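Long-range contacts in endo alpha-1,4 polygalactosaminidase (Neosartorya fumigata, PDB 6OJ1), which hydrolyses internal alpha-1,4 linkages of galactosamine-containing polysaccharide as an endo-acting glycoside hydrolase and thereby disrupts microbial biofilms: residues 86-91 with 128-133; 116-121 with 149-154; 186-191 with 203-208. One frame throughout, in Å; residues are numbered along the deposited sequence.

Interaction 1 of 3, residues 86-91 with 128-133; sequences FSAGSY and QIMLDR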
# COMPACT_ATOMS: atom_id res chain seq x y z
N PHE A 86 -6.01 -1.97 -0.90
CA PHE A 86 -7.28 -1.53 -0.36
C PHE A 86 -6.99 -0.66 0.85
O PHE A 86 -5.88 -0.67 1.39
CB PHE A 86 -8.20 -2.70 0.00
CG PHE A 86 -7.73 -3.49 1.23
CD1 PHE A 86 -6.82 -4.54 1.09
CD2 PHE A 86 -8.24 -3.21 2.50
CE1 PHE A 86 -6.40 -5.27 2.21
CE2 PHE A 86 -7.83 -3.94 3.60
CZ PHE A 86 -6.92 -4.98 3.46
N SER A 87 -7.97 0.14 1.24
CA SER A 87 -7.79 1.00 2.41
C SER A 87 -8.26 0.24 3.64
O SER A 87 -9.44 -0.10 3.75
CB SER A 87 -8.56 2.31 2.28
OG SER A 87 -8.29 3.11 3.43
N ALA A 88 -7.34 -0.00 4.58
CA ALA A 88 -7.72 -0.66 5.81
C ALA A 88 -8.05 0.33 6.92
O ALA A 88 -8.78 -0.02 7.85
CB ALA A 88 -6.58 -1.59 6.26
N GLY A 89 -7.58 1.57 6.82
CA GLY A 89 -7.79 2.53 7.89
C GLY A 89 -8.69 3.69 7.56
O GLY A 89 -8.89 4.57 8.41
N SER A 90 -9.26 3.73 6.34
CA SER A 90 -10.20 4.78 5.99
C SER A 90 -11.47 4.19 5.39
O SER A 90 -11.45 3.17 4.70
CB SER A 90 -9.60 5.81 5.02
OG SER A 90 -9.72 5.39 3.67
N TYR A 91 -12.57 4.86 5.70
CA TYR A 91 -13.85 4.66 5.02
C TYR A 91 -13.85 5.43 3.71
O TYR A 91 -13.60 6.63 3.70
CB TYR A 91 -14.97 5.15 5.92
CG TYR A 91 -16.33 5.27 5.26
CD1 TYR A 91 -17.16 4.16 5.16
CD2 TYR A 91 -16.81 6.49 4.81
CE1 TYR A 91 -18.41 4.26 4.58
CE2 TYR A 91 -18.05 6.60 4.24
CZ TYR A 91 -18.85 5.48 4.13
OH TYR A 91 -20.09 5.61 3.56
N GLN A 128 -13.87 -7.02 11.01
CA GLN A 128 -14.58 -8.03 10.24
C GLN A 128 -14.73 -7.60 8.78
O GLN A 128 -14.65 -8.44 7.88
CB GLN A 128 -15.95 -8.34 10.85
CG GLN A 128 -16.69 -9.49 10.14
CD GLN A 128 -15.91 -10.80 10.13
OE1 GLN A 128 -15.56 -11.33 11.18
NE2 GLN A 128 -15.63 -11.32 8.93
N ILE A 129 -14.97 -6.31 8.53
CA ILE A 129 -15.03 -5.84 7.15
C ILE A 129 -13.70 -6.08 6.45
O ILE A 129 -13.65 -6.50 5.29
CB ILE A 129 -15.43 -4.35 7.10
CG1 ILE A 129 -16.88 -4.17 7.57
CG2 ILE A 129 -15.25 -3.76 5.66
CD1 ILE A 129 -17.22 -2.71 7.89
N MET A 130 -12.58 -5.82 7.16
CA MET A 130 -11.28 -6.05 6.54
C MET A 130 -11.04 -7.54 6.29
O MET A 130 -10.39 -7.89 5.30
CB MET A 130 -10.15 -5.46 7.39
CG MET A 130 -10.29 -3.94 7.56
SD MET A 130 -10.63 -3.09 6.00
CE MET A 130 -11.45 -1.59 6.58
N LEU A 131 -11.55 -8.41 7.16
CA LEU A 131 -11.48 -9.84 6.87
C LEU A 131 -12.28 -10.19 5.63
O LEU A 131 -11.85 -11.01 4.82
CB LEU A 131 -11.98 -10.67 8.05
CG LEU A 131 -11.14 -10.63 9.32
CD1 LEU A 131 -11.82 -11.47 10.38
CD2 LEU A 131 -9.73 -11.15 9.03
N ASP A 132 -13.47 -9.58 5.47
CA ASP A 132 -14.25 -9.78 4.25
C ASP A 132 -13.47 -9.32 3.01
O ASP A 132 -13.53 -9.97 1.96
CB ASP A 132 -15.58 -9.03 4.32
CG ASP A 132 -16.54 -9.57 5.38
OD1 ASP A 132 -16.28 -10.63 5.99
OD2 ASP A 132 -17.56 -8.88 5.62
N ARG A 133 -12.77 -8.19 3.12
CA ARG A 133 -11.99 -7.69 1.99
C ARG A 133 -10.81 -8.60 1.70
O ARG A 133 -10.48 -8.82 0.53
CB ARG A 133 -11.52 -6.25 2.25
CG ARG A 133 -12.67 -5.22 2.16
CD ARG A 133 -12.23 -3.81 2.56
NE ARG A 133 -13.32 -2.84 2.40
CZ ARG A 133 -13.17 -1.52 2.49
NH1 ARG A 133 -11.98 -0.99 2.78
NH2 ARG A 133 -14.22 -0.73 2.30
O HOH W 1 -12.63 1.84 2.53

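Interaction 2 of 3, residues 116-121 with 149-154; sequences EKWLNI and NVDGYD. With NAG (2-acetamido-2-deoxy-beta-D-glucopyranose), chain C.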
# COMPACT_ATOMS: atom_id res chain seq x y z
N GLU A 116 -14.21 10.43 2.57
CA GLU A 116 -13.19 9.56 3.13
C GLU A 116 -12.92 9.95 4.57
O GLU A 116 -12.61 11.12 4.85
CB GLU A 116 -11.89 9.61 2.32
CG GLU A 116 -11.03 8.42 2.61
CD GLU A 116 -9.92 8.19 1.60
OE1 GLU A 116 -9.19 7.19 1.78
OE2 GLU A 116 -9.79 8.99 0.65
N LYS A 117 -13.05 8.98 5.47
CA LYS A 117 -12.99 9.20 6.91
C LYS A 117 -12.09 8.16 7.58
O LYS A 117 -12.02 7.01 7.16
CB LYS A 117 -14.38 9.11 7.55
CG LYS A 117 -15.36 10.17 7.09
CD LYS A 117 -16.68 10.04 7.85
CE LYS A 117 -17.73 11.01 7.32
NZ LYS A 117 -17.40 12.42 7.66
N TRP A 118 -11.43 8.58 8.67
CA TRP A 118 -10.63 7.67 9.46
C TRP A 118 -11.52 6.60 10.12
O TRP A 118 -12.64 6.88 10.53
CB TRP A 118 -9.84 8.45 10.52
CG TRP A 118 -8.75 9.29 9.91
CD1 TRP A 118 -8.73 10.65 9.76
CD2 TRP A 118 -7.54 8.80 9.33
NE1 TRP A 118 -7.56 11.04 9.14
CE2 TRP A 118 -6.82 9.92 8.86
CE3 TRP A 118 -6.99 7.52 9.16
CZ2 TRP A 118 -5.57 9.81 8.24
CZ3 TRP A 118 -5.75 7.40 8.53
CH2 TRP A 118 -5.06 8.54 8.08
N LEU A 119 -11.00 5.38 10.21
CA LEU A 119 -11.73 4.28 10.84
C LEU A 119 -11.22 4.03 12.26
O LEU A 119 -10.04 4.20 12.55
CB LEU A 119 -11.57 2.99 10.06
CG LEU A 119 -12.23 3.02 8.68
CD1 LEU A 119 -11.89 1.73 7.94
CD2 LEU A 119 -13.73 3.23 8.84
N ASN A 120 -12.13 3.59 13.13
CA ASN A 120 -11.70 3.00 14.39
C ASN A 120 -11.21 1.59 14.09
O ASN A 120 -11.99 0.63 14.03
CB ASN A 120 -12.83 3.00 15.41
CG ASN A 120 -12.38 2.46 16.76
OD1 ASN A 120 -11.24 2.03 16.91
ND2 ASN A 120 -13.26 2.50 17.73
N ILE A 121 -9.90 1.47 13.90
CA ILE A 121 -9.33 0.19 13.50
C ILE A 121 -9.36 -0.84 14.62
O ILE A 121 -9.06 -2.02 14.38
CB ILE A 121 -7.89 0.40 12.97
CG1 ILE A 121 -7.01 1.07 14.04
CG2 ILE A 121 -7.93 1.19 11.64
CD1 ILE A 121 -5.54 1.29 13.58
N ASN A 149 -3.56 3.47 4.90
CA ASN A 149 -4.05 4.33 5.97
C ASN A 149 -4.00 3.65 7.33
O ASN A 149 -4.94 3.74 8.12
CB ASN A 149 -5.45 4.83 5.63
CG ASN A 149 -5.46 5.65 4.37
OD1 ASN A 149 -4.71 6.64 4.26
ND2 ASN A 149 -6.24 5.22 3.38
N VAL A 150 -2.89 2.97 7.60
CA VAL A 150 -2.68 2.37 8.91
C VAL A 150 -1.93 3.34 9.83
O VAL A 150 -1.39 2.92 10.86
CB VAL A 150 -1.96 1.00 8.80
CG1 VAL A 150 -2.87 -0.01 8.06
CG2 VAL A 150 -0.61 1.13 8.12
N ASP A 151 -1.93 4.62 9.48
CA ASP A 151 -1.19 5.66 10.19
C ASP A 151 -2.10 6.76 10.72
O ASP A 151 -1.68 7.91 10.84
CB ASP A 151 -0.10 6.27 9.31
CG ASP A 151 -0.66 6.88 8.01
OD1 ASP A 151 -1.86 6.75 7.73
OD2 ASP A 151 0.13 7.51 7.28
N GLY A 152 -3.34 6.39 11.10
CA GLY A 152 -4.27 7.37 11.65
C GLY A 152 -3.73 8.09 12.86
O GLY A 152 -4.02 9.28 13.04
N TYR A 153 -2.91 7.41 13.67
CA TYR A 153 -2.30 8.03 14.85
C TYR A 153 -1.48 9.26 14.50
O TYR A 153 -1.27 10.12 15.37
CB TYR A 153 -1.41 7.01 15.61
CG TYR A 153 -0.25 6.50 14.79
CD1 TYR A 153 0.91 7.24 14.65
CD2 TYR A 153 -0.34 5.29 14.10
CE1 TYR A 153 1.97 6.80 13.86
CE2 TYR A 153 0.71 4.83 13.32
CZ TYR A 153 1.86 5.59 13.20
OH TYR A 153 2.91 5.14 12.42
N ASP A 154 -1.00 9.37 13.27
CA ASP A 154 -0.17 10.49 12.84
C ASP A 154 -1.00 11.57 12.15
O ASP A 154 -0.45 12.41 11.42
CB ASP A 154 0.93 9.99 11.92
CG ASP A 154 2.09 10.97 11.80
OD1 ASP A 154 2.28 11.78 12.73
OD2 ASP A 154 2.79 10.92 10.77
C1 NAG C . -12.88 1.99 19.03
C2 NAG C . -13.48 2.84 20.14
C3 NAG C . -13.09 2.26 21.50
C4 NAG C . -13.46 0.79 21.60
C5 NAG C . -12.96 -0.00 20.38
C6 NAG C . -13.54 -1.40 20.31
C7 NAG C . -13.89 5.25 19.94
C8 NAG C . -13.26 6.61 19.84
N2 NAG C . -13.04 4.22 20.03
O3 NAG C . -13.78 3.00 22.50
O4 NAG C . -12.81 0.25 22.75
O5 NAG C . -13.33 0.65 19.16
O6 NAG C . -14.93 -1.37 20.00
O7 NAG C . -15.10 5.10 19.94
O HOH W 2 -6.80 6.88 0.99

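Interaction 3 of 3, residues 186-191 with 203-208; sequences LKNAGD and SVNEQC. With K (potassium ion), chain H.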
# COMPACT_ATOMS: atom_id res chain seq x y z
N LEU A 186 3.81 -3.05 4.93
CA LEU A 186 3.48 -1.86 5.71
C LEU A 186 3.47 -0.63 4.81
O LEU A 186 4.48 -0.31 4.17
CB LEU A 186 4.49 -1.67 6.85
CG LEU A 186 4.20 -0.46 7.73
CD1 LEU A 186 2.88 -0.70 8.51
CD2 LEU A 186 5.36 -0.19 8.68
N LYS A 187 2.35 0.08 4.78
CA LYS A 187 2.22 1.33 4.03
C LYS A 187 2.66 2.47 4.93
O LYS A 187 1.99 2.79 5.92
CB LYS A 187 0.78 1.53 3.58
CG LYS A 187 0.51 2.83 2.81
CD LYS A 187 1.27 2.87 1.49
CE LYS A 187 0.80 4.03 0.59
NZ LYS A 187 -0.63 3.90 0.17
N ASN A 188 3.79 3.11 4.59
CA ASN A 188 4.34 4.25 5.35
C ASN A 188 4.43 3.86 6.82
O ASN A 188 5.00 2.81 7.12
CB ASN A 188 3.51 5.50 5.06
CG ASN A 188 3.59 5.91 3.61
OD1 ASN A 188 4.68 5.95 3.03
ND2 ASN A 188 2.45 6.24 3.02
N ALA A 189 3.92 4.68 7.75
CA ALA A 189 3.84 4.31 9.17
C ALA A 189 5.20 3.93 9.73
O ALA A 189 5.34 2.96 10.48
CB ALA A 189 2.83 3.18 9.39
N GLY A 190 6.23 4.72 9.39
CA GLY A 190 7.59 4.38 9.77
C GLY A 190 7.81 4.18 11.26
O GLY A 190 8.68 3.40 11.66
N ASP A 191 7.06 4.90 12.10
CA ASP A 191 7.28 4.83 13.55
C ASP A 191 7.02 3.44 14.12
O ASP A 191 7.59 3.09 15.17
CB ASP A 191 6.40 5.84 14.28
CG ASP A 191 6.85 7.26 14.06
OD1 ASP A 191 8.02 7.57 14.37
OD2 ASP A 191 6.04 8.08 13.57
N SER A 203 7.80 -2.90 2.50
CA SER A 203 7.27 -1.57 2.78
C SER A 203 6.76 -0.97 1.48
O SER A 203 7.40 -1.10 0.44
CB SER A 203 8.36 -0.67 3.38
OG SER A 203 7.98 0.70 3.31
N VAL A 204 5.61 -0.31 1.52
CA VAL A 204 5.25 0.65 0.48
C VAL A 204 5.46 2.03 1.08
O VAL A 204 4.84 2.36 2.10
CB VAL A 204 3.80 0.48 -0.02
CG1 VAL A 204 3.44 1.63 -0.96
CG2 VAL A 204 3.61 -0.86 -0.75
N ASN A 205 6.35 2.82 0.48
CA ASN A 205 6.66 4.15 0.98
C ASN A 205 6.31 5.21 -0.05
O ASN A 205 6.61 5.06 -1.24
CB ASN A 205 8.13 4.30 1.34
CG ASN A 205 8.47 5.72 1.67
OD1 ASN A 205 8.90 6.48 0.80
ND2 ASN A 205 8.21 6.13 2.91
N GLU A 206 5.72 6.30 0.43
CA GLU A 206 5.54 7.50 -0.38
C GLU A 206 6.46 8.60 0.12
O GLU A 206 6.42 8.96 1.30
CB GLU A 206 4.10 7.97 -0.34
CG GLU A 206 3.13 7.03 -1.04
CD GLU A 206 1.71 7.36 -0.71
OE1 GLU A 206 1.36 7.35 0.49
OE2 GLU A 206 0.94 7.65 -1.65
N GLN A 207 7.29 9.14 -0.78
CA GLN A 207 7.93 10.44 -0.61
C GLN A 207 8.97 10.50 0.51
O GLN A 207 9.24 11.60 1.01
CB GLN A 207 6.88 11.53 -0.35
CG GLN A 207 5.90 11.70 -1.51
CD GLN A 207 4.67 12.46 -1.09
OE1 GLN A 207 3.73 11.90 -0.52
NE2 GLN A 207 4.66 13.76 -1.35
N CYS A 208 9.60 9.39 0.90
CA CYS A 208 10.64 9.52 1.92
C CYS A 208 11.78 10.41 1.45
O CYS A 208 12.43 11.07 2.26
CB CYS A 208 11.17 8.15 2.33
SG CYS A 208 12.09 7.24 1.05
K K H . -1.44 8.85 0.70
O HOH W 3 6.44 1.05 5.47
O HOH W 4 -1.37 6.21 -1.37
O HOH W 5 -0.83 10.10 -1.67
O HOH W 6 -3.78 7.09 0.06
O HOH W 7 -1.65 9.74 3.30
O HOH W 8 -1.60 6.82 2.52

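Interaction 1 of 3, residues 86-91 with 128-133
With its CG anti to the carbonyl carbon and a bend at chi2, the chain of Met130 curls from helix 124-140 toward the end of strand 81-87, while Phe86 sets its CG between its own N and carbonyl carbon (chi1 70°) and turns its ring to the helix. The sulfur meets that ring at the edge: Met130 SD lies 3.8 Å from Phe86 CE2 and 77° off the ring normal, a Met-aromatic contact made at the edge, not over the face. Beyond it, Met130 CE reaches 3.3 Å from Ala88 O, a buried carbonyl for which the model holds no polar partner. This is packing of a (beta/alpha)-barrel, an outer helix laid against the C-terminal end of a barrel strand. Arg133, one helical turn after Met130, lays its CB over one Phe86 face and runs extended from CG to NE, its guanidinium plane 88° from the ring. At the guanidinium edge, Arg133 NH1 comes 2.9 Å from Ser87 O, but at an angle too poor for a hydrogen bond. The same NH1 donates to water 1 (2.9 Å), which in turn donates to Ser90 O (2.8 Å), and Asp97 holds NE in a salt bridge.

Interaction 2 of 3, residues 116-121 with 149-154
Trp118 carries the apolar part of the contact, laying the six-membered portion of its indole against Asn149, Asp151 and Gly152. Gly152 CA sits over one face, 3.8 Å from the centroid of that ring and 25° off its normal, a CH-pi contact displaced toward the rim; its closest ring atom is Trp118 CZ3, at 3.5 Å. Chi1 of -70° places the Trp118 CG beside the backbone N, from where the indole extends to the loop. At the ring edge, Asn149 O lies in the plane, 3.8 Å from Trp118 CZ3, and Asp151 OD1 comes within 3.7 Å of Trp118 CH2, its carboxylate turned 66° from the indole. The polar link runs through water: Glu116 and Asn149 approach from opposite directions with their flat groups almost perpendicular, and water 2 donates to Glu116 OE1 (2.5 Å) while accepting from Asn149 ND2 (3.0 Å). Ser90 also bonds Glu116 OE1, and Ser87 bonds Asn149 ND2. A glycan, joined through NAG C1 to Asn120 ND2, is attached nearby and takes no part in the contact. The whole contact ties a small antiparallel sheet to the loop following strand 144-148, at the C-terminal end of a (beta/alpha)-barrel.

Interaction 3 of 3, residues 186-191 with 203-208
Two neighbouring parallel strands of the (beta/alpha)-barrel pair here, and Glu206, at the C-terminal end of strand 202-206, binds a potassium ion on the side of the barrel where enzymes of this fold keep their active sites. The backbone bonds alternate as parallel pairing requires: Val204 N donates to Leu186 O (2.9 Å), from 36° above the carbonyl plane, and Asn188 N donates to Val204 O (2.8 Å), almost in line with the carbonyl. Past the last bridge, the side chain of Asn188 continues the pairing. Asn188 OD1 accepts from Glu206 N at 2.8 Å on an in-plane lone pair (N-H...O 169°), and Asn188 ND2 donates to Glu206 OE1 at 3.0 Å. That carboxylate oxygen uses its anti lone pair, and the amide and carboxylate planes lie only 13° apart; a single amide thus grips both the backbone and the side chain of Glu206. Glu206 OE1 also coordinates the potassium ion at 3.2 Å; the ion's other ligands are waters. Lys187, bent at chi2 and chi4, presses CD against Val204 CG1 at a tight 3.5 Å and passes CE beside the carboxylate; water 4 accepts from Lys187 NZ and donates to Glu206 OE2. Asp148 takes Lys187 NZ in a salt bridge, and Tyr232 hydrogen-bonds Glu206 OE2. An Asx motif follows, with Asn205 OD1 accepting from Cys208 N. The pair belongs to a beta-alpha-beta unit: helix 193-196 links the strands and packs on Leu186, strand 227-231 flanks 202-206 on its other edge, and Tyr217 of helix 214-217 covers Asn188, Ser203 and Asn205.

How the interactions relate
Interactions 1 and 2 interlock along the chain, since their segments alternate; interaction 3 comes after both. The centres of 1 and 2 are about 11 Å apart, and strand 90-92 lies beside strand 116-119 in the small antiparallel sheet, where Tyr91 N probably bonds Lys117 O. Strand 116-119 then leads into helix 124-140. Interactions 2 and 3, with centres about 14 Å apart, touch where Val150 and Tyr153 pack on 186-191. Interactions 1 and 3 (centres about 19 Å apart, nearest atoms about 7 Å) both reach the main barrel sheet, through strand 81-87 in interaction 1 and strands 183-187 and 202-206 in interaction 3. Thus strand-to-helix, sheet-to-loop and strand-to-strand contacts gather around the potassium-occupied end.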